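Local atomic coordinates of succinate-semialdehyde dehydrogenase (Synechococcus sp., PDB entry 4ITA), a protein that probably oxidises succinic semialdehyde to succinate, using NADP as its cofactor, as a member of the aldehyde dehydrogenase family. Residues A29-A34 and P199-A204; Q35-A40 and E179-T184; G124-V129 and F140-P145. One frame throughout, in Å; residues are numbered along the deposited sequence.

In the fold
All three contacts lie on the same side of the chain's centre, around the mixed sheet of the Rossmann-type cofactor-binding domain. Contacts 1 and 2 share helix 24-41, their centres about 9 Å apart: its earlier part meets strand 201-207 and its later part the approach to strand 182-185. Contact 3, about 12 Å in centre-to-centre distance from each of the others, joins strand 115-129 to helix 137-149. Along the chain the contacts are nested, 3 inside 2 and 2 inside 1. Strand 115-129 pairs with 201-207, and Ile-125 packs against Ala-34 while Leu-126 turns to helix 137-149. The sheet is thus covered by helices on two faces, and contact 3 borders the bound NADPH.

Contact 1. Residues A29-A34 and P199-A204; sequences AKLAKA and PRVKAA
The guanidinium of Arg-200 lies flat against helix 24-41, with the backbone of Leu-31 and Ala-32 over one face: Leu-31 C stands over the centre of the plane, and Ala-32 N sits 3.6 Å above it, nearer the rim. On the same side Leu-31 CB leans over the group, 3.9 Å from NH2, and Ala-32 CB comes within 3.5 Å of NH1 from above the plane. This is helix-on-sheet packing in a Rossmann-type domain, where helix 24-41 covers one face of the sheet and Arg-200 leads into strand 201-207. The small methyl of Ala-32 lets the flat group come close to the helix backbone. Arg-200 reaches it because its chain, extended at first, bends at chi3 (-71°). Its charge is met beside the contact, where NH2 forms salt bridges with Asp-198 and Asp-28, the latter on the same helix. A leucine in place of Arg-200 would probably leave both carboxylates without their cationic partner and the backbone at Leu-31 and Ala-32 without its flat cover. Toward the strand the contact turns apolar: Leu-31 CD2 touches Val-201 CG2 at 3.9 Å, two branched side chains suited to filling the buried layer between helix and strand. Within 199-204, Lys-202 curls back, and its NZ donates to Pro-199 O at 2.8 Å, meeting the carbonyl at a C=O...N angle of 157°.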
# COMPACT_ATOMS: atom_id res chain seq x y z
N ALA A 29 -26.42 3.18 -8.22
CA ALA A 29 -26.62 2.91 -9.64
C ALA A 29 -25.33 3.13 -10.42
O ALA A 29 -25.02 2.37 -11.34
CB ALA A 29 -27.73 3.79 -10.18
N LYS A 30 -24.60 4.18 -10.07
CA LYS A 30 -23.32 4.43 -10.74
C LYS A 30 -22.31 3.33 -10.46
O LYS A 30 -21.55 2.95 -11.35
CB LYS A 30 -22.78 5.82 -10.40
CG LYS A 30 -23.66 6.92 -10.99
CD LYS A 30 -22.93 8.22 -11.18
CE LYS A 30 -23.85 9.30 -11.74
NZ LYS A 30 -23.68 9.48 -13.21
N LEU A 31 -22.29 2.80 -9.24
CA LEU A 31 -21.41 1.69 -8.91
C LEU A 31 -21.81 0.40 -9.63
O LEU A 31 -20.95 -0.34 -10.11
CB LEU A 31 -21.32 1.49 -7.40
CG LEU A 31 -20.73 2.70 -6.66
CD1 LEU A 31 -20.74 2.49 -5.16
CD2 LEU A 31 -19.32 3.01 -7.15
N ALA A 32 -23.11 0.14 -9.75
CA ALA A 32 -23.57 -1.00 -10.53
C ALA A 32 -23.12 -0.88 -11.98
O ALA A 32 -22.67 -1.86 -12.58
CB ALA A 32 -25.09 -1.12 -10.46
N LYS A 33 -23.24 0.31 -12.55
CA LYS A 33 -22.83 0.51 -13.94
C LYS A 33 -21.32 0.38 -14.09
O LYS A 33 -20.85 -0.19 -15.07
CB LYS A 33 -23.32 1.86 -14.48
CG LYS A 33 -23.06 2.01 -15.98
CD LYS A 33 -23.77 3.20 -16.60
CE LYS A 33 -23.17 4.51 -16.16
NZ LYS A 33 -23.99 5.65 -16.70
N ALA A 34 -20.57 0.89 -13.13
CA ALA A 34 -19.11 0.74 -13.15
C ALA A 34 -18.70 -0.73 -13.12
O ALA A 34 -17.77 -1.13 -13.83
CB ALA A 34 -18.49 1.47 -11.98
N PRO A 199 -19.20 -3.23 -1.81
CA PRO A 199 -18.36 -4.40 -2.10
C PRO A 199 -17.72 -4.38 -3.49
O PRO A 199 -16.71 -5.05 -3.70
CB PRO A 199 -19.33 -5.58 -1.98
CG PRO A 199 -20.69 -4.99 -2.05
CD PRO A 199 -20.58 -3.62 -1.47
N ARG A 200 -18.28 -3.62 -4.43
CA ARG A 200 -17.73 -3.55 -5.78
C ARG A 200 -16.52 -2.63 -5.87
O ARG A 200 -15.72 -2.72 -6.81
CB ARG A 200 -18.82 -3.11 -6.76
CG ARG A 200 -19.98 -4.10 -6.83
CD ARG A 200 -21.23 -3.47 -7.43
NE ARG A 200 -21.84 -2.51 -6.51
CZ ARG A 200 -23.10 -2.12 -6.58
NH1 ARG A 200 -23.91 -2.62 -7.50
NH2 ARG A 200 -23.57 -1.24 -5.70
N VAL A 201 -16.37 -1.73 -4.91
CA VAL A 201 -15.24 -0.81 -4.89
C VAL A 201 -14.05 -1.53 -4.26
O VAL A 201 -14.14 -2.04 -3.15
CB VAL A 201 -15.61 0.48 -4.14
CG1 VAL A 201 -14.39 1.38 -3.98
CG2 VAL A 201 -16.71 1.21 -4.89
N LYS A 202 -12.93 -1.59 -4.99
CA LYS A 202 -11.82 -2.47 -4.60
C LYS A 202 -10.61 -1.76 -3.99
O LYS A 202 -9.77 -2.39 -3.34
CB LYS A 202 -11.37 -3.33 -5.79
CG LYS A 202 -12.48 -4.19 -6.39
CD LYS A 202 -13.18 -5.08 -5.36
CE LYS A 202 -14.17 -6.00 -6.06
NZ LYS A 202 -15.01 -6.78 -5.11
N ALA A 203 -10.54 -0.44 -4.17
CA ALA A 203 -9.37 0.32 -3.76
C ALA A 203 -9.74 1.78 -3.74
O ALA A 203 -10.72 2.20 -4.35
CB ALA A 203 -8.24 0.08 -4.74
N ALA A 204 -8.95 2.58 -3.02
CA ALA A 204 -9.22 4.01 -2.96
C ALA A 204 -7.93 4.81 -2.88
O ALA A 204 -6.96 4.42 -2.24
CB ALA A 204 -10.11 4.34 -1.78

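Contact 2. Residues Q35-A40 and E179-T184; sequences QEAFQA and EGVFQT. With EDO (1,2-ethanediol), chain E.
On the far side of the loop that meets Ala-37, the backbone N of Phe-182 donates to O2 of a 1,2-ethanediol molecule at 3.0 Å, with an N-H...O angle of 152°. Val-181 N lies 3.4 Å from the same O2, and the diol also bonds to Pro-178 O; it probably came from the crystallisation liquor. The protein's own contact is made by the methyl of Ala-37, which points at the loop and meets Glu-179 O at 3.4 Å. The same CB lies 3.6 Å from Gly-180 C, so it rests on a bare stretch of backbone. Gly-180 suits this place twice over: a CB there would fall only 2.7 Å from Ala-37 CB, and at phi 94° it would also press on the preceding carbonyl. In the Rossmann-type sheet this loop feeds strand 182-185, which pairs with strand 152-156, while helix 24-41 packs against the loop. Val-181 adds a looser apolar touch. With CG1 anti to its backbone N (chi1 167°), the other methyl, CG2, is the one nearest Ala-37 CB, at 4.4 Å. Beyond the loop successive residues of the strand face different layers: Gln-183 turns to helix 24-41, where its NE2 bonds to Lys-30 O, and Phe-182 packs on Phe-142 and Ala-143 of helix 137-149. Glu-179 reaches back to helix 24-41 through a salt bridge from OE2 to Lys-33 NZ.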
# COMPACT_ATOMS: atom_id res chain seq x y z
N GLN A 35 -19.38 -1.52 -12.32
CA GLN A 35 -19.08 -2.94 -12.24
C GLN A 35 -19.35 -3.65 -13.56
O GLN A 35 -18.52 -4.44 -14.04
CB GLN A 35 -19.86 -3.60 -11.10
CG GLN A 35 -19.57 -5.08 -10.97
CD GLN A 35 -18.11 -5.34 -10.66
OE1 GLN A 35 -17.43 -4.50 -10.05
NE2 GLN A 35 -17.60 -6.50 -11.09
N GLU A 36 -20.49 -3.35 -14.18
CA GLU A 36 -20.80 -3.92 -15.48
C GLU A 36 -19.78 -3.46 -16.52
O GLU A 36 -19.30 -4.25 -17.34
CB GLU A 36 -22.20 -3.50 -15.89
CG GLU A 36 -22.68 -4.08 -17.20
CD GLU A 36 -24.15 -3.81 -17.40
OE1 GLU A 36 -24.49 -2.88 -18.16
OE2 GLU A 36 -24.97 -4.53 -16.78
N ALA A 37 -19.43 -2.18 -16.48
CA ALA A 37 -18.46 -1.65 -17.43
C ALA A 37 -17.10 -2.32 -17.25
O ALA A 37 -16.44 -2.64 -18.24
CB ALA A 37 -18.33 -0.14 -17.30
N PHE A 38 -16.68 -2.52 -16.01
CA PHE A 38 -15.41 -3.17 -15.72
C PHE A 38 -15.33 -4.57 -16.31
O PHE A 38 -14.29 -4.98 -16.83
CB PHE A 38 -15.15 -3.24 -14.21
CG PHE A 38 -13.93 -4.06 -13.85
CD1 PHE A 38 -12.66 -3.65 -14.24
CD2 PHE A 38 -14.06 -5.24 -13.13
CE1 PHE A 38 -11.54 -4.40 -13.93
CE2 PHE A 38 -12.94 -6.00 -12.81
CZ PHE A 38 -11.68 -5.58 -13.20
N GLN A 39 -16.43 -5.31 -16.25
CA GLN A 39 -16.42 -6.68 -16.74
C GLN A 39 -16.07 -6.75 -18.22
O GLN A 39 -15.39 -7.68 -18.66
CB GLN A 39 -17.74 -7.38 -16.43
CG GLN A 39 -17.82 -7.83 -14.99
CD GLN A 39 -16.61 -8.65 -14.58
OE1 GLN A 39 -16.17 -9.55 -15.31
NE2 GLN A 39 -16.05 -8.33 -13.42
N ALA A 40 -16.49 -5.74 -18.98
CA ALA A 40 -16.13 -5.66 -20.39
C ALA A 40 -14.79 -4.97 -20.59
O ALA A 40 -13.99 -5.38 -21.42
CB ALA A 40 -17.22 -4.95 -21.18
N GLU A 179 -18.99 3.94 -21.55
CA GLU A 179 -19.80 4.40 -20.43
C GLU A 179 -19.55 3.54 -19.20
O GLU A 179 -19.55 2.31 -19.27
CB GLU A 179 -21.27 4.33 -20.82
CG GLU A 179 -22.21 4.84 -19.75
CD GLU A 179 -23.67 4.81 -20.17
OE1 GLU A 179 -23.97 4.35 -21.29
OE2 GLU A 179 -24.51 5.24 -19.36
N GLY A 180 -19.33 4.19 -18.06
CA GLY A 180 -19.08 3.48 -16.81
C GLY A 180 -17.61 3.25 -16.49
O GLY A 180 -17.27 2.83 -15.39
N VAL A 181 -16.74 3.51 -17.46
CA VAL A 181 -15.32 3.35 -17.21
C VAL A 181 -14.78 4.47 -16.33
O VAL A 181 -13.89 4.24 -15.51
CB VAL A 181 -14.54 3.21 -18.54
CG1 VAL A 181 -13.04 3.34 -18.34
CG2 VAL A 181 -14.89 1.87 -19.19
N PHE A 182 -15.30 5.68 -16.51
CA PHE A 182 -14.96 6.79 -15.63
C PHE A 182 -16.23 7.56 -15.32
O PHE A 182 -16.95 7.95 -16.24
CB PHE A 182 -13.93 7.73 -16.28
CG PHE A 182 -13.47 8.84 -15.37
CD1 PHE A 182 -14.26 9.98 -15.16
CD2 PHE A 182 -12.26 8.75 -14.72
CE1 PHE A 182 -13.83 11.00 -14.31
CE2 PHE A 182 -11.82 9.76 -13.87
CZ PHE A 182 -12.61 10.88 -13.66
N GLN A 183 -16.51 7.78 -14.04
CA GLN A 183 -17.69 8.54 -13.66
C GLN A 183 -17.37 9.54 -12.58
O GLN A 183 -16.81 9.20 -11.55
CB GLN A 183 -18.82 7.62 -13.17
CG GLN A 183 -19.38 6.68 -14.24
CD GLN A 183 -20.44 5.76 -13.66
OE1 GLN A 183 -21.64 6.02 -13.76
NE2 GLN A 183 -20.00 4.68 -13.04
N THR A 184 -17.76 10.78 -12.83
CA THR A 184 -17.71 11.83 -11.82
C THR A 184 -18.92 11.74 -10.91
O THR A 184 -20.07 11.68 -11.37
CB THR A 184 -17.67 13.19 -12.50
OG1 THR A 184 -16.36 13.36 -13.05
CG2 THR A 184 -17.98 14.32 -11.52
C1 EDO E . -16.91 8.78 -19.47
O1 EDO E . -18.25 8.50 -19.89
C2 EDO E . -15.99 7.62 -19.84
O2 EDO E . -16.41 6.42 -19.19

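Contact 3. Residues G124-V129 and F140-P145; sequences GILLAV and FRFAAP. With NDP (NADPH dihydro-nicotinamide-adenine-dinucleotide phosphate), chain C.
Ala-128 CB sits over one face of the Phe-142 ring, 3.4 Å from its centroid and 20° off the normal, a close CH-pi contact between strand 115-129 and helix 137-149. The two belong to a beta-alpha-beta unit of the Rossmann-type domain, completed by strand 152-156. The methyl is displaced toward the far rim, so its shortest approach is 3.2 Å, to Phe-142 CZ. A residue as small as alanine suits this place, since it lets the broad ring come close to the strand. Beside it, Leu-126 CD2 meets Phe-142 CD1 obliquely at 4.0 Å. The ring is sandwiched, since Ala-143 CB lies over its opposite face. The chi1 of Phe-142, 90°, sets CG between the backbone N and carbonyl carbon, swinging the ring out to the strand. Further out, Ala-153 of strand 152-156 also touches the ring, and both segments reach NADPH. Arg-141, preceding Phe-142, directs its guanidinium edge at the nicotinamide carboxamide: NH1 and NH2 each donate to O7N at 3.0 Å, a fork that meets this oxygen near the guanidinium plane and is likely to orient the carboxamide. Val-129 follows Ala-128 and points to the other side of the strand, where its CG1 packs 3.3 Å from O4B of the adenosine ribose.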
# COMPACT_ATOMS: atom_id res chain seq x y z
N GLY A 124 -10.49 -3.60 -10.44
CA GLY A 124 -11.90 -3.30 -10.58
C GLY A 124 -12.15 -1.82 -10.40
O GLY A 124 -11.41 -0.99 -10.93
N ILE A 125 -13.19 -1.48 -9.65
CA ILE A 125 -13.52 -0.08 -9.41
C ILE A 125 -12.56 0.56 -8.40
O ILE A 125 -12.44 0.09 -7.26
CB ILE A 125 -14.95 0.10 -8.89
CG1 ILE A 125 -15.99 -0.54 -9.82
CG2 ILE A 125 -15.26 1.57 -8.68
CD1 ILE A 125 -17.40 -0.56 -9.21
N LEU A 126 -11.93 1.65 -8.82
CA LEU A 126 -11.10 2.49 -7.96
C LEU A 126 -11.86 3.78 -7.63
O LEU A 126 -12.35 4.46 -8.53
CB LEU A 126 -9.79 2.84 -8.67
CG LEU A 126 -8.86 3.90 -8.06
CD1 LEU A 126 -8.29 3.44 -6.72
CD2 LEU A 126 -7.72 4.21 -9.03
N LEU A 127 -11.96 4.09 -6.35
CA LEU A 127 -12.44 5.39 -5.90
C LEU A 127 -11.27 6.36 -5.80
O LEU A 127 -10.24 6.03 -5.21
CB LEU A 127 -13.09 5.29 -4.52
CG LEU A 127 -13.27 6.60 -3.75
CD1 LEU A 127 -14.27 7.53 -4.42
CD2 LEU A 127 -13.72 6.31 -2.33
N ALA A 128 -11.44 7.54 -6.38
CA ALA A 128 -10.48 8.63 -6.22
C ALA A 128 -11.15 9.85 -5.59
O ALA A 128 -12.20 10.30 -6.05
CB ALA A 128 -9.88 9.00 -7.53
N VAL A 129 -10.52 10.38 -4.55
CA VAL A 129 -10.96 11.62 -3.91
C VAL A 129 -9.88 12.66 -4.16
O VAL A 129 -8.71 12.45 -3.82
CB VAL A 129 -11.16 11.42 -2.40
CG1 VAL A 129 -11.49 12.75 -1.72
CG2 VAL A 129 -12.27 10.40 -2.14
N PHE A 140 -6.04 13.49 -13.87
CA PHE A 140 -5.39 12.74 -14.92
C PHE A 140 -4.18 11.95 -14.42
O PHE A 140 -3.89 10.87 -14.94
CB PHE A 140 -5.07 13.62 -16.12
CG PHE A 140 -6.29 13.96 -16.93
CD1 PHE A 140 -6.82 13.02 -17.81
CD2 PHE A 140 -6.93 15.18 -16.79
CE1 PHE A 140 -7.96 13.31 -18.55
CE2 PHE A 140 -8.07 15.47 -17.52
CZ PHE A 140 -8.58 14.53 -18.41
N ARG A 141 -3.52 12.45 -13.38
CA ARG A 141 -2.42 11.74 -12.75
C ARG A 141 -2.83 10.33 -12.30
O ARG A 141 -2.08 9.37 -12.49
CB ARG A 141 -1.87 12.54 -11.56
CG ARG A 141 -0.72 11.87 -10.83
CD ARG A 141 -0.13 12.78 -9.75
NE ARG A 141 -1.00 12.88 -8.58
CZ ARG A 141 -0.64 13.45 -7.43
NH1 ARG A 141 0.57 13.98 -7.30
NH2 ARG A 141 -1.50 13.50 -6.42
N PHE A 142 -4.02 10.20 -11.70
CA PHE A 142 -4.46 8.86 -11.31
C PHE A 142 -5.23 8.18 -12.44
O PHE A 142 -5.16 6.96 -12.60
CB PHE A 142 -5.29 8.87 -10.00
CG PHE A 142 -6.76 9.05 -10.23
CD1 PHE A 142 -7.57 7.96 -10.53
CD2 PHE A 142 -7.33 10.30 -10.18
CE1 PHE A 142 -8.92 8.13 -10.78
CE2 PHE A 142 -8.68 10.48 -10.42
CZ PHE A 142 -9.47 9.39 -10.73
N ALA A 143 -5.98 8.95 -13.23
CA ALA A 143 -6.90 8.35 -14.19
C ALA A 143 -6.19 7.71 -15.38
O ALA A 143 -6.59 6.63 -15.83
CB ALA A 143 -7.94 9.35 -14.67
N ALA A 144 -5.15 8.36 -15.89
CA ALA A 144 -4.42 7.80 -17.03
C ALA A 144 -3.89 6.37 -16.76
O ALA A 144 -4.18 5.46 -17.53
CB ALA A 144 -3.31 8.76 -17.51
N PRO A 145 -3.14 6.16 -15.65
CA PRO A 145 -2.70 4.77 -15.42
C PRO A 145 -3.83 3.82 -15.05
O PRO A 145 -3.77 2.65 -15.44
CB PRO A 145 -1.69 4.91 -14.27
CG PRO A 145 -2.05 6.18 -13.58
CD PRO A 145 -2.56 7.09 -14.67
PA NDP C . -9.37 18.66 1.76
O1A NDP C . -8.73 17.45 2.38
O2A NDP C . -10.27 19.54 2.59
O5B NDP C . -10.23 18.19 0.49
C5B NDP C . -9.69 17.31 -0.50
C4B NDP C . -10.76 16.33 -0.99
O4B NDP C . -11.14 15.48 0.09
C3B NDP C . -12.05 17.02 -1.44
O3B NDP C . -12.65 16.23 -2.47
C2B NDP C . -12.91 16.95 -0.19
O2B NDP C . -14.30 17.00 -0.46
C1B NDP C . -12.55 15.57 0.29
N9A NDP C . -12.77 15.33 1.72
C8A NDP C . -12.57 16.17 2.76
N7A NDP C . -12.85 15.55 3.93
C5A NDP C . -13.21 14.29 3.64
C6A NDP C . -13.63 13.10 4.38
N6A NDP C . -13.72 13.14 5.73
N1A NDP C . -13.91 11.99 3.68
C2A NDP C . -13.82 11.93 2.34
N3A NDP C . -13.45 12.98 1.59
C4A NDP C . -13.14 14.15 2.19
O3 NDP C . -8.12 19.47 1.12
PN NDP C . -7.80 21.05 0.90
O1N NDP C . -8.22 21.88 2.09
O2N NDP C . -8.27 21.41 -0.49
O5D NDP C . -6.19 21.03 0.88
C5D NDP C . -5.49 20.37 -0.16
C4D NDP C . -4.43 19.46 0.43
O4D NDP C . -4.00 18.50 -0.55
C3D NDP C . -3.18 20.20 0.86
O3D NDP C . -2.72 19.71 2.12
C2D NDP C . -2.23 19.89 -0.28
O2D NDP C . -0.88 20.05 0.13
C1D NDP C . -2.57 18.44 -0.58
N1N NDP C . -2.07 18.06 -1.90
C2N NDP C . -1.39 16.91 -2.07
C3N NDP C . -0.52 16.77 -3.15
C7N NDP C . 0.22 15.49 -3.39
O7N NDP C . 0.24 15.02 -4.52
N7N NDP C . 0.85 14.89 -2.37
C4N NDP C . -0.30 17.90 -4.12
C5N NDP C . -1.43 18.81 -4.08
C6N NDP C . -2.27 18.86 -2.97
P2B NDP C . -15.15 18.35 -0.25
O1X NDP C . -16.53 17.92 -0.63
O2X NDP C . -15.02 18.72 1.22
O3X NDP C . -14.60 19.40 -1.16